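Local coordinates for protein geranyltranstransferase (Thermotoga neapolitana, PDB 4WK5) that probably acts as a prenyltransferase that builds isoprenoid diphosphates with the help of magnesium ions, at residues A[152-155]-A[156-160]. Residues are numbered along the deposited sequence; the frame is centred on the assembly and turned at random.
Sequences TAYK and LLLGE
L156 meets T152 one turn back on helix 143-166: its N-H bonds to T152 O at 2.9 Å, and its CD1 lies 3.6 Å from T152 CG2, the two side chains running alongside each other. The methyl of T152 suits this greasy spot, while its hydroxyl is satisfied by the carbonyl of E148. L156 also touches F88 of helix 75-96 and L189 of helix 175-201, apolar neighbours that suit a branched aliphatic side chain. L157 N donates to A153 O at 3.1 Å; the small A153 rests on F88, whereas L157 packs on G128 of the second subunit. L158 N reaches Y154 O at 3.0 Å, and here the side chains also engage. With Y154 CG anti to its own backbone N (chi1 -170°), the ring presents a face to L158 CG, a CH-pi contact 4.2 Å from the centroid, while L158 CD1 touches Y154 CE2 at 3.5 Å. Replacing Y154 by an alanine would probably cost L158 its aromatic neighbour and weaken the packing against L132 of the second subunit. G159, with no side chain, adds only a backbone bond, N to K155 O at 2.9 Å. Backbone N-H groups of 156-159 thus pair with carbonyls four residues back, leaving apolar side chains to pack on neighbouring helices and the second subunit.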
# COMPACT_ATOMS: atom_id res chain seq x y z
N THR A 152 6.45 -5.79 7.59
CA THR A 152 6.42 -4.66 8.51
C THR A 152 5.19 -3.80 8.27
O THR A 152 4.53 -3.37 9.21
CB THR A 152 7.70 -3.81 8.38
OG1 THR A 152 8.81 -4.63 8.79
CG2 THR A 152 7.65 -2.56 9.28
N ALA A 153 4.89 -3.56 6.99
CA ALA A 153 3.75 -2.73 6.63
C ALA A 153 2.45 -3.32 7.16
O ALA A 153 1.61 -2.61 7.71
CB ALA A 153 3.67 -2.58 5.09
N TYR A 154 2.28 -4.63 6.97
CA TYR A 154 1.06 -5.26 7.42
C TYR A 154 0.95 -5.24 8.95
O TYR A 154 -0.12 -5.00 9.48
CB TYR A 154 0.97 -6.68 6.88
CG TYR A 154 -0.39 -7.29 7.13
CD1 TYR A 154 -1.53 -6.77 6.51
CD2 TYR A 154 -0.54 -8.36 8.00
CE1 TYR A 154 -2.79 -7.32 6.74
CE2 TYR A 154 -1.80 -8.92 8.23
CZ TYR A 154 -2.91 -8.39 7.60
OH TYR A 154 -4.15 -8.94 7.83
N LYS A 155 2.06 -5.50 9.64
CA LYS A 155 2.08 -5.37 11.11
C LYS A 155 1.67 -3.97 11.58
O LYS A 155 0.89 -3.82 12.53
CB LYS A 155 3.47 -5.71 11.65
CG LYS A 155 3.68 -7.20 11.86
CD LYS A 155 4.94 -7.46 12.70
CE LYS A 155 5.18 -8.96 12.90
NZ LYS A 155 6.53 -9.24 13.46
N LEU A 156 2.20 -2.95 10.93
CA LEU A 156 1.87 -1.58 11.27
C LEU A 156 0.37 -1.30 11.11
O LEU A 156 -0.25 -0.64 11.95
CB LEU A 156 2.72 -0.62 10.42
CG LEU A 156 4.21 -0.63 10.80
CD1 LEU A 156 5.07 -0.03 9.68
CD2 LEU A 156 4.49 0.09 12.13
N LEU A 157 -0.22 -1.86 10.05
CA LEU A 157 -1.65 -1.69 9.80
C LEU A 157 -2.46 -2.38 10.91
O LEU A 157 -3.41 -1.81 11.42
CB LEU A 157 -2.01 -2.24 8.43
CG LEU A 157 -3.45 -2.08 7.90
CD1 LEU A 157 -4.38 -3.18 8.42
CD2 LEU A 157 -4.00 -0.70 8.21
N LEU A 158 -2.06 -3.61 11.26
CA LEU A 158 -2.76 -4.33 12.33
C LEU A 158 -2.65 -3.55 13.63
O LEU A 158 -3.60 -3.48 14.40
CB LEU A 158 -2.20 -5.74 12.52
CG LEU A 158 -2.44 -6.72 11.36
CD1 LEU A 158 -1.70 -8.01 11.65
CD2 LEU A 158 -3.93 -6.99 11.18
N GLY A 159 -1.48 -2.95 13.86
CA GLY A 159 -1.29 -2.13 15.05
C GLY A 159 -2.26 -0.95 15.07
O GLY A 159 -2.82 -0.61 16.11
N GLU A 160 -2.42 -0.29 13.92
CA GLU A 160 -3.34 0.84 13.85
C GLU A 160 -4.77 0.36 14.04
O GLU A 160 -5.55 1.01 14.75
CB GLU A 160 -3.18 1.59 12.52
CG GLU A 160 -4.17 2.76 12.34
CD GLU A 160 -4.09 3.81 13.45
OE1 GLU A 160 -3.01 3.97 14.06
OE2 GLU A 160 -5.12 4.47 13.72